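Local coordinates for protein GTN Reductase (Agrobacterium tumefaciens, PDB 4JIQ) that binds FMN and probably reduces nitrate esters such as glycerol trinitrate, and activated carbon-carbon double bonds, with a nicotinamide nucleotide as reductant, at residues Ala179-Leu184 with Pro233-Asn238; Phe188-Thr193 with Ile240-Pro245. All blocks are in the same frame, centred on the assembly; numbering follows the deposited sequence.

In the fold
Both contacts join the chain after strand 174-178, the fourth of an eight-stranded parallel TIM barrel, through helix 184-189 and just past its end, to the long loop after the neighbouring fifth strand, 227-231. Contact 1 lies at the barrel mouth, where N181 and Y183 reach the bound nitroalkene. Contact 2 lies farther out, where helix 184-189 ends and the second loop approaches helix 245-257. The side chain of I240 is about 11 Å from the bound nitroalkene 1L5, and that of K190 about 13 Å from FMN. The contact centres are 9 Å apart and the two meet directly: K190 NZ lies 3.0 Å from P233 O, and I240 CD1 packs 3.4 Å from G182 CA.

Contact 1 of 2, residues Ala179-Leu184 with Pro233-Asn238; sequences AANGYL and PVTPAN. With 1L5 ([(1E)-1-nitroprop-1-en-2-yl]benzene), chain C; FMN (flavin mononucleotide), chain B.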
loop_
_atom_site.group_PDB
_atom_site.type_symbol
_atom_site.label_atom_id
_atom_site.label_comp_id
_atom_site.label_asym_id
_atom_site.label_seq_id
_atom_site.Cartn_x
_atom_site.Cartn_y
_atom_site.Cartn_z
ATOM N N ALA A 179 3.399 1.659 4.340
ATOM C CA ALA A 179 3.806 2.608 5.371
ATOM C C ALA A 179 3.078 3.941 5.196
ATOM O O ALA A 179 3.615 5.000 5.518
ATOM C CB ALA A 179 5.310 2.812 5.344
ATOM N N ALA A 180 1.848 3.871 4.696
ATOM C CA ALA A 180 1.095 5.059 4.335
ATOM C C ALA A 180 -0.296 5.097 4.970
ATOM O O ALA A 180 -0.706 4.164 5.660
ATOM C CB ALA A 180 0.992 5.163 2.821
ATOM N N ASN A 181 -1.005 6.198 4.732
ATOM C CA ASN A 181 -2.420 6.351 5.103
ATOM C C ASN A 181 -2.755 6.118 6.572
ATOM O O ASN A 181 -3.844 5.649 6.906
ATOM C CB ASN A 181 -3.308 5.478 4.213
ATOM C CG ASN A 181 -3.113 5.778 2.740
ATOM O OD1 ASN A 181 -2.592 6.835 2.374
ATOM N ND2 ASN A 181 -3.533 4.856 1.888
ATOM N N GLY A 182 -1.814 6.448 7.450
ATOM C CA GLY A 182 -2.080 6.490 8.881
ATOM C C GLY A 182 -2.168 5.142 9.573
ATOM O O GLY A 182 -2.863 5.008 10.579
ATOM N N TYR A 183 -1.457 4.146 9.055
ATOM C CA TYR A 183 -1.478 2.822 9.662
ATOM C C TYR A 183 -0.272 2.607 10.569
ATOM O O TYR A 183 0.404 3.575 10.913
ATOM C CB TYR A 183 -1.622 1.739 8.589
ATOM C CG TYR A 183 -2.973 1.787 7.916
ATOM C CD1 TYR A 183 -4.126 1.456 8.618
ATOM C CD2 TYR A 183 -3.104 2.182 6.591
ATOM C CE1 TYR A 183 -5.369 1.504 8.020
ATOM C CE2 TYR A 183 -4.351 2.233 5.983
ATOM C CZ TYR A 183 -5.477 1.892 6.703
ATOM O OH TYR A 183 -6.718 1.938 6.109
ATOM N N LEU A 184 -0.008 1.353 10.943
ATOM C CA LEU A 184 0.964 1.044 12.000
ATOM C C LEU A 184 2.312 1.767 11.889
ATOM O O LEU A 184 2.746 2.422 12.835
ATOM C CB LEU A 184 1.197 -0.462 12.132
ATOM C CG LEU A 184 2.168 -0.831 13.258
ATOM C CD1 LEU A 184 1.615 -0.403 14.614
ATOM C CD2 LEU A 184 2.496 -2.313 13.253
ATOM N N PRO A 233 3.324 11.446 2.802
ATOM C CA PRO A 233 3.835 12.475 3.717
ATOM C C PRO A 233 2.761 13.369 4.337
ATOM O O PRO A 233 2.853 13.676 5.525
ATOM C CB PRO A 233 4.746 13.318 2.818
ATOM C CG PRO A 233 5.129 12.416 1.711
ATOM C CD PRO A 233 3.934 11.551 1.466
ATOM N N VAL A 234 1.768 13.777 3.553
ATOM C CA VAL A 234 0.806 14.772 4.020
ATOM C C VAL A 234 -0.633 14.275 4.123
ATOM O O VAL A 234 -1.552 15.076 4.281
ATOM C CB VAL A 234 0.822 16.030 3.129
ATOM C CG1 VAL A 234 2.189 16.688 3.171
ATOM C CG2 VAL A 234 0.431 15.674 1.700
ATOM N N THR A 235 -0.836 12.965 4.037
ATOM C CA THR A 235 -2.186 12.423 4.145
ATOM C C THR A 235 -2.732 12.596 5.562
ATOM O O THR A 235 -2.000 12.458 6.543
ATOM C CB THR A 235 -2.269 10.943 3.707
ATOM O OG1 THR A 235 -3.631 10.605 3.426
ATOM C CG2 THR A 235 -1.739 10.016 4.790
ATOM N N PRO A 236 -4.018 12.946 5.671
ATOM C CA PRO A 236 -4.667 13.096 6.974
ATOM C C PRO A 236 -5.494 11.861 7.326
ATOM O O PRO A 236 -6.215 11.870 8.322
ATOM C CB PRO A 236 -5.588 14.289 6.742
ATOM C CG PRO A 236 -6.018 14.125 5.314
ATOM C CD PRO A 236 -4.855 13.478 4.581
ATOM N N ALA A 237 -5.375 10.816 6.514
ATOM C CA ALA A 237 -6.190 9.611 6.657
ATOM C C ALA A 237 -6.095 8.960 8.035
ATOM O O ALA A 237 -5.011 8.845 8.610
ATOM C CB ALA A 237 -5.832 8.602 5.573
ATOM N N ASN A 238 -7.246 8.540 8.548
ATOM C CA ASN A 238 -7.339 7.842 9.828
ATOM C C ASN A 238 -6.797 8.618 11.029
ATOM O O ASN A 238 -6.004 8.088 11.814
ATOM C CB ASN A 238 -6.687 6.459 9.740
ATOM C CG ASN A 238 -7.428 5.524 8.804
ATOM O OD1 ASN A 238 -8.644 5.367 8.897
ATOM N ND2 ASN A 238 -6.694 4.903 7.891
HETATM C C1 1L5 C . -7.719 1.420 2.759
HETATM C C2 1L5 C . -9.191 1.424 3.076
HETATM C C3 1L5 C . -9.915 2.609 2.970
HETATM C C4 1L5 C . -11.280 2.650 3.255
HETATM C C5 1L5 C . -11.940 1.495 3.639
HETATM C C6 1L5 C . -11.218 0.310 3.732
HETATM C C7 1L5 C . -9.855 0.269 3.448
HETATM C C8 1L5 C . -7.087 2.594 2.715
HETATM O O1 1L5 C . -5.591 3.630 1.625
HETATM N N 1L5 C . -5.866 2.758 2.427
HETATM O O 1L5 C . -4.797 2.037 2.977
HETATM C C 1L5 C . -6.957 0.153 2.515
HETATM N N1 FMN B . -4.185 2.763 -0.852
HETATM C C2 FMN B . -3.330 1.822 -0.307
HETATM O O2 FMN B . -2.152 2.105 -0.081
HETATM N N3 FMN B . -3.793 0.557 -0.010
HETATM C C4 FMN B . -5.109 0.222 -0.254
HETATM O O4 FMN B . -5.501 -0.917 0.015
HETATM C C4A FMN B . -5.979 1.173 -0.784
HETATM N N5 FMN B . -7.301 0.879 -1.038
HETATM C C5A FMN B . -8.125 1.767 -1.703
HETATM C C6 FMN B . -9.421 1.391 -2.056
HETATM C C7 FMN B . -10.243 2.285 -2.730
HETATM C C7M FMN B . -11.630 1.869 -3.118
HETATM C C8 FMN B . -9.775 3.557 -3.056
HETATM C C8M FMN B . -10.667 4.522 -3.784
HETATM C C9 FMN B . -8.482 3.934 -2.696
HETATM C C9A FMN B . -7.645 3.036 -2.026
HETATM N N10 FMN B . -6.339 3.372 -1.683
HETATM C C10 FMN B . -5.507 2.440 -1.090
HETATM C "C1'" FMN B . -5.674 4.576 -2.271
HETATM C "C2'" FMN B . -5.317 4.365 -3.735
HETATM O "O2'" FMN B . -4.343 3.354 -3.853
HETATM C "C3'" FMN B . -4.764 5.642 -4.349
HETATM O "O3'" FMN B . -3.854 6.242 -3.460
HETATM C "C4'" FMN B . -5.839 6.667 -4.714
HETATM O "O4'" FMN B . -6.739 6.946 -3.664
HETATM C "C5'" FMN B . -6.605 6.199 -5.947
HETATM O "O5'" FMN B . -7.064 7.348 -6.613
HETATM P P FMN B . -6.184 7.924 -7.819
HETATM O O1P FMN B . -6.336 7.052 -9.039
HETATM O O2P FMN B . -4.736 7.968 -7.402
HETATM O O3P FMN B . -6.688 9.308 -8.127
HETATM O O HOH W 1 -3.954 6.223 12.467
#
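T235 turns its side chain toward segment 179-184 and lays its methyl CG2 3.7 Å from N181 CA. With OG1 anti to the backbone N (chi1 -162°), threonine presents both methyl and hydroxyl here: the methyl packs on the turn, while OG1 is hydrogen-bonded to T271 OG1. N181 OD1 is bonded to the same T271 hydroxyl, which helps fix the rotation of the N181 amide. A237 follows, its small CB 3.8 Å from N181 O. Its own carbonyl O comes within 3.8 Å of G182 CA, a close approach of backbones suited to glycine, which also accepts the positive phi of this type I' turn from A180 to Y183. As in Old Yellow Enzyme relatives, the loop 179-184 after the fourth barrel strand forms one wall of the substrate pocket above the flavin. Here N181 ND2 points at the nitro oxygen O1 of the nitroalkene, though at 2.4 Å the separation is too short to be trusted in detail, and the edge of the Y183 ring meets the other nitro oxygen, CE2 lying 3.0 Å from it. N238 ends the segment: its ND2 donates to N181 O (3.1 Å, 155°), meeting the carbonyl oxygen almost head-on, and sits 3.5 Å from Y183 CZ, oblique to the ring. Y183 OH is itself hydrogen-bonded to Y65 OH. A water bridges N238 O and, at a doubtfully short distance, G182 O.

Contact 2 of 2, residues Phe188-Thr193 with Ile240-Pro245; sequences FLKSST and IFEADP
The carboxylate of E242 meets the chain just past the end of helix 184-189, where OE2 accepts the backbone N-H of S191 (2.9 Å, 153°), nearly in line with its own C-O bond. S191 OG adds at most a weak bond to OE2. The same oxygen forms a salt bridge with R207, whose guanidinium also donates to L189 O at the close of the helix, while OE1 takes the N-H of D244 at 3.0 Å. A glutamate bent at chi2 (56°) can thus serve both its own loop and segment 188-193. S192 and F241 pair next. S192 OG, held between its backbone N and carbonyl carbon (chi1 74°), accepts from F241 N at 2.9 Å, and S192 N returns a weak bond of 3.3 Å to F241 O; serine's short side chain places OG within reach of that backbone N-H. Q279 satisfies I240 O and E242 N on either side of F241. Beside these polar groups lies an apolar patch: K190 CD packs 3.6 Å from I240 CG2 and 3.5 Å from E242 CB, its aliphatic chain running past both before NZ reaches P233 O. T193 turns CG2 to I240 CG1 at 3.8 Å and has its hydroxyl bonded to Q187 O. With R207 and two N-H donors gathered on it, buried E242 is probably kept ionised, joining the helix end to the loop through charge as well as hydrogen bonds.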
loop_
_atom_site.group_PDB
_atom_site.type_symbol
_atom_site.label_atom_id
_atom_site.label_comp_id
_atom_site.label_asym_id
_atom_site.label_seq_id
_atom_site.Cartn_x
_atom_site.Cartn_y
_atom_site.Cartn_z
ATOM N N PHE A 188 3.948 5.225 14.093
ATOM C CA PHE A 188 5.258 5.424 14.708
ATOM C C PHE A 188 5.916 6.698 14.196
ATOM O O PHE A 188 6.555 7.426 14.955
ATOM C CB PHE A 188 6.179 4.230 14.432
ATOM C CG PHE A 188 6.063 3.126 15.443
ATOM C CD1 PHE A 188 6.755 3.194 16.640
ATOM C CD2 PHE A 188 5.269 2.019 15.196
ATOM C CE1 PHE A 188 6.652 2.182 17.575
ATOM C CE2 PHE A 188 5.159 1.005 16.129
ATOM C CZ PHE A 188 5.852 1.087 17.319
ATOM N N LEU A 189 5.752 6.958 12.902
ATOM C CA LEU A 189 6.415 8.080 12.245
ATOM C C LEU A 189 5.917 9.440 12.714
ATOM O O LEU A 189 6.713 10.321 13.035
ATOM C CB LEU A 189 6.252 7.988 10.725
ATOM C CG LEU A 189 7.335 7.261 9.931
ATOM C CD1 LEU A 189 7.120 7.483 8.443
ATOM C CD2 LEU A 189 8.714 7.740 10.351
ATOM N N LYS A 190 4.599 9.613 12.744
ATOM C CA LYS A 190 4.011 10.926 13.003
ATOM C C LYS A 190 3.893 11.248 14.493
ATOM O O LYS A 190 3.700 10.360 15.325
ATOM C CB LYS A 190 2.651 11.047 12.314
ATOM C CG LYS A 190 2.609 10.397 10.938
ATOM C CD LYS A 190 2.388 11.404 9.828
ATOM C CE LYS A 190 2.212 10.703 8.495
ATOM N NZ LYS A 190 1.809 11.628 7.404
ATOM N N SER A 191 3.998 12.535 14.810
ATOM C CA SER A 191 4.015 13.006 16.191
ATOM C C SER A 191 2.712 12.781 16.965
ATOM O O SER A 191 2.746 12.419 18.140
ATOM C CB SER A 191 4.385 14.491 16.234
ATOM O OG SER A 191 5.654 14.716 15.646
ATOM N N SER A 192 1.572 13.001 16.315
ATOM C CA SER A 192 0.275 12.930 16.995
ATOM C C SER A 192 -0.050 11.544 17.559
ATOM O O SER A 192 -0.775 11.424 18.546
ATOM C CB SER A 192 -0.851 13.387 16.065
ATOM O OG SER A 192 -1.126 12.413 15.074
ATOM N N THR A 193 0.495 10.507 16.929
ATOM C CA THR A 193 0.248 9.123 17.333
ATOM C C THR A 193 1.348 8.557 18.233
ATOM O O THR A 193 1.099 7.647 19.024
ATOM C CB THR A 193 0.094 8.192 16.105
ATOM O OG1 THR A 193 1.101 8.509 15.136
ATOM C CG2 THR A 193 -1.271 8.357 15.466
ATOM N N ILE A 240 -4.689 10.865 11.682
ATOM C CA ILE A 240 -3.261 11.116 11.875
ATOM C C ILE A 240 -2.872 12.562 11.559
ATOM O O ILE A 240 -3.393 13.162 10.617
ATOM C CB ILE A 240 -2.401 10.120 11.050
ATOM C CG1 ILE A 240 -2.207 8.822 11.841
ATOM C CG2 ILE A 240 -1.062 10.729 10.652
ATOM C CD1 ILE A 240 -0.868 8.113 11.588
ATOM N N PHE A 241 -1.964 13.119 12.361
ATOM C CA PHE A 241 -1.425 14.455 12.114
ATOM C C PHE A 241 0.093 14.525 12.312
ATOM O O PHE A 241 0.638 13.915 13.234
ATOM C CB PHE A 241 -2.119 15.484 13.014
ATOM C CG PHE A 241 -1.498 16.855 12.963
ATOM C CD1 PHE A 241 -1.793 17.726 11.927
ATOM C CD2 PHE A 241 -0.631 17.276 13.960
ATOM C CE1 PHE A 241 -1.228 18.991 11.880
ATOM C CE2 PHE A 241 -0.062 18.539 13.920
ATOM C CZ PHE A 241 -0.364 19.399 12.879
ATOM N N GLU A 242 0.767 15.276 11.444
ATOM C CA GLU A 242 2.200 15.522 11.585
ATOM C C GLU A 242 2.518 17.007 11.475
ATOM O O GLU A 242 2.199 17.647 10.474
ATOM C CB GLU A 242 2.995 14.746 10.534
ATOM C CG GLU A 242 4.470 15.113 10.464
ATOM C CD GLU A 242 5.178 14.955 11.797
ATOM O OE1 GLU A 242 6.000 15.832 12.140
ATOM O OE2 GLU A 242 4.917 13.954 12.498
ATOM N N ALA A 243 3.157 17.545 12.507
ATOM C CA ALA A 243 3.511 18.960 12.550
ATOM C C ALA A 243 4.493 19.357 11.445
ATOM O O ALA A 243 4.216 20.263 10.656
ATOM C CB ALA A 243 4.079 19.318 13.917
ATOM N N ASP A 244 5.637 18.678 11.393
ATOM C CA ASP A 244 6.681 19.003 10.425
ATOM C C ASP A 244 7.075 17.799 9.577
ATOM O O ASP A 244 8.037 17.098 9.890
ATOM C CB ASP A 244 7.908 19.573 11.139
ATOM C CG ASP A 244 7.593 20.839 11.905
ATOM O OD1 ASP A 244 6.676 21.567 11.477
ATOM O OD2 ASP A 244 8.250 21.103 12.934
ATOM N N PRO A 245 6.329 17.561 8.488
ATOM C CA PRO A 245 6.538 16.393 7.627
ATOM C C PRO A 245 7.847 16.422 6.842
ATOM O O PRO A 245 8.437 15.366 6.623
ATOM C CB PRO A 245 5.344 16.451 6.667
ATOM C CG PRO A 245 4.921 17.876 6.669
ATOM C CD PRO A 245 5.176 18.368 8.057
#